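Local coordinates for protein carboxylic ester hydrolase (Aspergillus niger, PDB 7K4O) that probably hydrolyses the ester bonds of tannins as a secreted serine esterase of the tannase and feruloyl esterase family, at residues R429-V434 against E449-W454; R456-P461 against L514-L519. All coordinates share one frame; numbering follows the deposited sequence.

Interaction 1: R429-V434 against E449-W454; sequences RYWESV and EALNEW
L451 meets the indole of W431 and the side chain of V434. The main apolar contact is a CH-pi one. L451 CD2 sits over one face of the W431 indole, 3.5 Å from the centroid of the five-membered ring and close to its normal. The nearest ring atom is W431 CE2, 3.4 Å from L451 CD2. L451 has CG anti to its backbone N (chi1 -175°), which carries CG toward the other helix. The branch at CG (chi2 55°) sends CD2 to the indole and CD1 to V434 CG1, at 3.8 Å. Within its own segment, CD1 also lies over a face of the W454 ring. V434 CG1 meets that ring only obliquely, 4.3 Å from W454 CH2.

One polar group, the amide of N452, comes in at the edge. N452 OD1 lies near the W431 plane, 3.5 Å from W431 CZ2, with amide and ring planes 36° apart. N452 ND2 hydrogen-bonds to the carbonyl of W517. The indole N-H of W431 bonds to the carbonyl of Y455, and W454 NE1 to the hydroxyl of Y439.

E449 and E453 of the same segment bind a zinc ion. The contact itself is almost wholly apolar. It joins helix 425-438 to helix 444-452 through mostly buried side chains, and both indole N-H groups are satisfied outside it.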
loop_
_atom_site.group_PDB
_atom_site.type_symbol
_atom_site.label_atom_id
_atom_site.label_comp_id
_atom_site.label_asym_id
_atom_site.label_seq_id
_atom_site.Cartn_x
_atom_site.Cartn_y
_atom_site.Cartn_z
ATOM N N ARG A 429 7.691 0.603 -11.299
ATOM C CA ARG A 429 7.122 0.257 -12.608
ATOM C C ARG A 429 5.930 1.150 -12.968
ATOM O O ARG A 429 5.782 1.550 -14.113
ATOM C CB ARG A 429 6.729 -1.219 -12.681
ATOM C CG ARG A 429 6.332 -1.571 -14.115
ATOM C CD ARG A 429 6.005 -3.060 -14.234
ATOM N NE ARG A 429 5.707 -3.424 -15.592
ATOM C CZ ARG A 429 6.610 -3.857 -16.495
ATOM N NH1 ARG A 429 7.881 -4.025 -16.163
ATOM N NH2 ARG A 429 6.226 -4.159 -17.723
ATOM N N TYR A 430 5.048 1.400 -12.014
ATOM C CA TYR A 430 3.846 2.208 -12.330
ATOM C C TYR A 430 4.243 3.641 -12.664
ATOM O O TYR A 430 3.691 4.216 -13.622
ATOM C CB TYR A 430 2.835 2.167 -11.194
ATOM C CG TYR A 430 1.587 2.930 -11.542
ATOM C CD1 TYR A 430 0.737 2.511 -12.569
ATOM C CD2 TYR A 430 1.273 4.126 -10.893
ATOM C CE1 TYR A 430 -0.388 3.243 -12.933
ATOM C CE2 TYR A 430 0.142 4.849 -11.218
ATOM C CZ TYR A 430 -0.686 4.414 -12.235
ATOM O OH TYR A 430 -1.775 5.175 -12.549
ATOM N N TRP A 431 5.155 4.221 -11.885
ATOM C CA TRP A 431 5.598 5.604 -12.176
ATOM C C TRP A 431 6.191 5.643 -13.582
ATOM O O TRP A 431 5.897 6.563 -14.380
ATOM C CB TRP A 431 6.577 6.064 -11.095
ATOM C CG TRP A 431 7.078 7.467 -11.234
ATOM C CD1 TRP A 431 6.622 8.560 -10.542
ATOM C CD2 TRP A 431 8.189 7.918 -12.032
ATOM N NE1 TRP A 431 7.379 9.664 -10.852
ATOM C CE2 TRP A 431 8.328 9.305 -11.783
ATOM C CE3 TRP A 431 9.081 7.310 -12.928
ATOM C CZ2 TRP A 431 9.326 10.061 -12.382
ATOM C CZ3 TRP A 431 10.065 8.068 -13.515
ATOM C CH2 TRP A 431 10.160 9.432 -13.262
ATOM N N GLU A 432 6.957 4.626 -13.960
ATOM C CA GLU A 432 7.523 4.606 -15.327
ATOM C C GLU A 432 6.451 4.420 -16.409
ATOM O O GLU A 432 6.593 4.972 -17.481
ATOM C CB GLU A 432 8.568 3.488 -15.428
ATOM C CG GLU A 432 9.791 3.627 -14.527
ATOM C CD GLU A 432 10.746 4.747 -14.905
ATOM O OE1 GLU A 432 10.484 5.422 -15.897
ATOM O OE2 GLU A 432 11.767 4.899 -14.183
ATOM N N SER A 433 5.406 3.650 -16.115
ATOM C CA SER A 433 4.257 3.433 -17.021
ATOM C C SER A 433 3.600 4.777 -17.267
ATOM O O SER A 433 3.301 5.130 -18.441
ATOM C CB SER A 433 3.277 2.432 -16.459
ATOM O OG SER A 433 3.870 1.132 -16.523
ATOM N N VAL A 434 3.317 5.505 -16.190
ATOM C CA VAL A 434 2.654 6.822 -16.300
ATOM C C VAL A 434 3.543 7.773 -17.104
ATOM O O VAL A 434 3.051 8.467 -18.041
ATOM C CB VAL A 434 2.300 7.385 -14.915
ATOM C CG1 VAL A 434 1.723 8.786 -15.025
ATOM C CG2 VAL A 434 1.302 6.504 -14.209
ATOM N N GLU A 449 11.171 14.811 -15.456
ATOM C CA GLU A 449 10.979 16.150 -14.847
ATOM C C GLU A 449 9.513 16.545 -14.969
ATOM O O GLU A 449 8.975 17.111 -13.997
ATOM C CB GLU A 449 11.854 17.181 -15.552
ATOM C CG GLU A 449 11.771 18.554 -14.872
ATOM C CD GLU A 449 10.543 19.409 -15.193
ATOM O OE1 GLU A 449 10.022 19.257 -16.330
ATOM O OE2 GLU A 449 10.145 20.332 -14.352
ATOM N N ALA A 450 8.890 16.304 -16.107
ATOM C CA ALA A 450 7.483 16.707 -16.319
ATOM C C ALA A 450 6.589 15.946 -15.325
ATOM O O ALA A 450 5.741 16.584 -14.631
ATOM C CB ALA A 450 7.063 16.477 -17.738
ATOM N N LEU A 451 6.812 14.639 -15.168
ATOM C CA LEU A 451 5.973 13.857 -14.224
ATOM C C LEU A 451 6.237 14.279 -12.765
ATOM O O LEU A 451 5.295 14.360 -11.948
ATOM C CB LEU A 451 6.254 12.373 -14.403
ATOM C CG LEU A 451 5.356 11.450 -13.559
ATOM C CD1 LEU A 451 3.878 11.705 -13.806
ATOM C CD2 LEU A 451 5.675 9.988 -13.880
ATOM N N ASN A 452 7.497 14.548 -12.431
ATOM C CA ASN A 452 7.949 14.936 -11.078
ATOM C C ASN A 452 7.423 16.323 -10.680
ATOM O O ASN A 452 7.529 16.655 -9.482
ATOM C CB ASN A 452 9.477 14.817 -10.928
ATOM C CG ASN A 452 9.891 13.403 -10.556
ATOM O OD1 ASN A 452 9.082 12.642 -10.008
ATOM N ND2 ASN A 452 11.135 13.006 -10.884
ATOM N N GLU A 453 6.807 17.048 -11.571
ATOM C CA GLU A 453 6.088 18.289 -11.155
ATOM C C GLU A 453 4.852 17.923 -10.305
ATOM O O GLU A 453 4.355 18.800 -9.563
ATOM C CB GLU A 453 5.592 19.058 -12.367
ATOM C CG GLU A 453 6.683 19.707 -13.240
ATOM C CD GLU A 453 6.144 20.403 -14.474
ATOM O OE1 GLU A 453 6.947 20.852 -15.305
ATOM O OE2 GLU A 453 4.913 20.438 -14.657
ATOM N N TRP A 454 4.293 16.723 -10.416
ATOM C CA TRP A 454 2.986 16.434 -9.774
ATOM C C TRP A 454 2.862 15.006 -9.210
ATOM O O TRP A 454 1.958 14.760 -8.425
ATOM C CB TRP A 454 1.830 16.792 -10.719
ATOM C CG TRP A 454 1.839 15.998 -11.981
ATOM C CD1 TRP A 454 2.561 16.287 -13.098
ATOM C CD2 TRP A 454 1.127 14.765 -12.254
ATOM N NE1 TRP A 454 2.319 15.356 -14.084
ATOM C CE2 TRP A 454 1.473 14.392 -13.579
ATOM C CE3 TRP A 454 0.227 13.960 -11.546
ATOM C CZ2 TRP A 454 0.952 13.258 -14.207
ATOM C CZ3 TRP A 454 -0.216 12.788 -12.163
ATOM C CH2 TRP A 454 0.124 12.475 -13.458
#

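Interaction 2: R456-P461 against L514-L519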
loop_
_atom_site.group_PDB
_atom_site.type_symbol
_atom_site.label_atom_id
_atom_site.label_comp_id
_atom_site.label_asym_id
_atom_site.label_seq_id
_atom_site.Cartn_x
_atom_site.Cartn_y
_atom_site.Cartn_z
ATOM N N ARG A 456 5.370 12.230 -7.442
ATOM C CA ARG A 456 6.705 11.954 -6.899
ATOM C C ARG A 456 6.665 10.658 -6.113
ATOM O O ARG A 456 5.713 10.384 -5.384
ATOM C CB ARG A 456 7.203 13.156 -6.078
ATOM C CG ARG A 456 7.298 14.421 -6.912
ATOM C CD ARG A 456 7.648 15.686 -6.115
ATOM N NE ARG A 456 9.040 15.621 -5.739
ATOM C CZ ARG A 456 10.067 15.928 -6.532
ATOM N NH1 ARG A 456 9.887 16.378 -7.761
ATOM N NH2 ARG A 456 11.291 15.824 -6.050
ATOM N N LEU A 457 7.738 9.883 -6.277
ATOM C CA LEU A 457 7.887 8.535 -5.731
ATOM C C LEU A 457 9.164 8.462 -4.891
ATOM O O LEU A 457 10.239 8.922 -5.366
ATOM C CB LEU A 457 7.957 7.550 -6.907
ATOM C CG LEU A 457 8.347 6.125 -6.547
ATOM C CD1 LEU A 457 7.324 5.449 -5.632
ATOM C CD2 LEU A 457 8.539 5.336 -7.836
ATOM N N TYR A 458 9.060 7.864 -3.731
ATOM C CA TYR A 458 10.164 7.806 -2.751
ATOM C C TYR A 458 10.263 6.395 -2.187
ATOM O O TYR A 458 9.267 5.873 -1.679
ATOM C CB TYR A 458 9.954 8.823 -1.620
ATOM C CG TYR A 458 9.668 10.231 -2.055
ATOM C CD1 TYR A 458 8.368 10.600 -2.348
ATOM C CD2 TYR A 458 10.653 11.213 -2.117
ATOM C CE1 TYR A 458 8.038 11.887 -2.723
ATOM C CE2 TYR A 458 10.326 12.508 -2.491
ATOM C CZ TYR A 458 9.019 12.854 -2.782
ATOM O OH TYR A 458 8.642 14.130 -3.176
ATOM N N THR A 459 11.444 5.775 -2.216
ATOM C CA THR A 459 11.627 4.525 -1.453
ATOM C C THR A 459 12.105 4.834 -0.042
ATOM O O THR A 459 12.713 5.930 0.197
ATOM C CB THR A 459 12.517 3.502 -2.187
ATOM O OG1 THR A 459 13.900 3.867 -2.118
ATOM C CG2 THR A 459 12.097 3.310 -3.638
ATOM N N VAL A 460 11.805 3.948 0.886
ATOM C CA VAL A 460 12.119 4.190 2.321
ATOM C C VAL A 460 13.196 3.184 2.735
ATOM O O VAL A 460 12.905 1.986 2.920
ATOM C CB VAL A 460 10.878 4.087 3.212
ATOM C CG1 VAL A 460 11.196 4.543 4.629
ATOM C CG2 VAL A 460 9.714 4.895 2.612
ATOM N N PRO A 461 14.438 3.664 2.981
ATOM C CA PRO A 461 15.529 2.778 3.404
ATOM C C PRO A 461 15.182 1.879 4.572
ATOM O O PRO A 461 14.666 2.314 5.592
ATOM C CB PRO A 461 16.657 3.750 3.818
ATOM C CG PRO A 461 16.427 4.947 2.958
ATOM C CD PRO A 461 14.904 5.046 2.815
ATOM N N LEU A 514 14.178 11.755 2.204
ATOM C CA LEU A 514 14.126 10.664 1.175
ATOM C C LEU A 514 14.220 11.242 -0.215
ATOM O O LEU A 514 13.504 12.208 -0.566
ATOM C CB LEU A 514 12.844 9.856 1.371
ATOM C CG LEU A 514 12.498 9.350 2.751
ATOM C CD1 LEU A 514 11.135 8.648 2.732
ATOM C CD2 LEU A 514 13.550 8.390 3.277
ATOM N N CYS A 515 15.146 10.712 -1.025
ATOM C CA CYS A 515 15.354 11.089 -2.437
ATOM C C CYS A 515 14.127 10.706 -3.281
ATOM O O CYS A 515 13.522 9.639 -3.020
ATOM C CB CYS A 515 16.587 10.395 -3.023
ATOM S SG CYS A 515 18.111 10.907 -2.175
ATOM N N ALA A 516 13.778 11.567 -4.212
ATOM C CA ALA A 516 12.699 11.376 -5.197
ATOM C C ALA A 516 13.268 10.610 -6.371
ATOM O O ALA A 516 14.271 11.041 -6.973
ATOM C CB ALA A 516 12.144 12.689 -5.674
ATOM N N TRP A 517 12.611 9.510 -6.702
ATOM C CA TRP A 517 12.881 8.747 -7.938
ATOM C C TRP A 517 12.964 9.714 -9.092
ATOM O O TRP A 517 12.158 10.632 -9.206
ATOM C CB TRP A 517 11.748 7.709 -8.159
ATOM C CG TRP A 517 11.970 6.850 -9.361
ATOM C CD1 TRP A 517 11.450 7.009 -10.601
ATOM C CD2 TRP A 517 12.904 5.752 -9.454
ATOM N NE1 TRP A 517 11.978 6.072 -11.458
ATOM C CE2 TRP A 517 12.887 5.314 -10.783
ATOM C CE3 TRP A 517 13.801 5.166 -8.554
ATOM C CZ2 TRP A 517 13.715 4.285 -11.239
ATOM C CZ3 TRP A 517 14.591 4.114 -8.990
ATOM C CH2 TRP A 517 14.560 3.716 -10.320
ATOM N N PRO A 518 13.882 9.563 -10.068
ATOM C CA PRO A 518 14.848 8.455 -10.179
ATOM C C PRO A 518 16.225 8.663 -9.542
ATOM O O PRO A 518 17.121 7.846 -9.784
ATOM C CB PRO A 518 15.033 8.387 -11.696
ATOM C CG PRO A 518 14.953 9.820 -12.142
ATOM C CD PRO A 518 13.905 10.429 -11.235
ATOM N N LEU A 519 16.341 9.672 -8.686
ATOM C CA LEU A 519 17.573 9.861 -7.900
ATOM C C LEU A 519 17.615 8.794 -6.814
ATOM O O LEU A 519 16.562 8.295 -6.342
ATOM C CB LEU A 519 17.587 11.286 -7.315
ATOM C CG LEU A 519 17.513 12.413 -8.349
ATOM C CD1 LEU A 519 17.410 13.759 -7.642
ATOM C CD2 LEU A 519 18.729 12.388 -9.272
HETATM O O HOH W 1 9.715 11.015 -7.987
HETATM O O HOH W 2 13.926 6.943 -3.140
#
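W517 N gives a hydrogen bond of 2.8 Å to L457 O, with an angle of 160° at the hydrogen. It is the direct backbone bond between 456-461 and 514-519. Around it the packing is close. W517 has CG anti to the backbone N (chi1 -178°), which sets the indole alongside L457. The two side chains head off in one direction, with their CB atoms 4.0 Å apart. Y458 turns its ring edge to the carbonyl of L514, with CD2 3.4 Å from L514 O. A516 CB meets Y458 CE2 at 3.7 Å. It also touches NH2 of R456, whose guanidinium bonds to carbonyls of N452, P495 and T496. Farther along, L514 reaches V460 and P461, and its CD2 is 3.6 Å from P461 CD.

The looser part is bridged by water. One water accepts from T459 N at 2.9 Å and donates to C515 O. Another accepts from L457 N at 2.8 Å and lies beside W517 O. The loop is still anchored there, as C515 is disulfide-bonded to C532.

Strand 455-460 is the last strand on its side of the main sheet and pairs with strand 410-416. The irregular segment 514-519 lines its other edge, at the border of a sheet with the parallel strands of an alpha/beta-hydrolase fold.

Both contacts are buried, and they meet at W517. Its indole N-H bonds to E432, its carbonyl takes the amide of N452, and its ring packs edge-to-face against W431. Interaction 1 joins two helices by methyls and the face of one indole. Interaction 2 lies along the edge of the sheet and relies more on backbone and water. Helix 444-452 of interaction 1 leads straight into strand 455-460 of interaction 2, and L457 on that strand also touches W431. Interaction 1 has the zinc ligands on its outer side, whereas P461 of interaction 2 lies beside V262 of the calcium site.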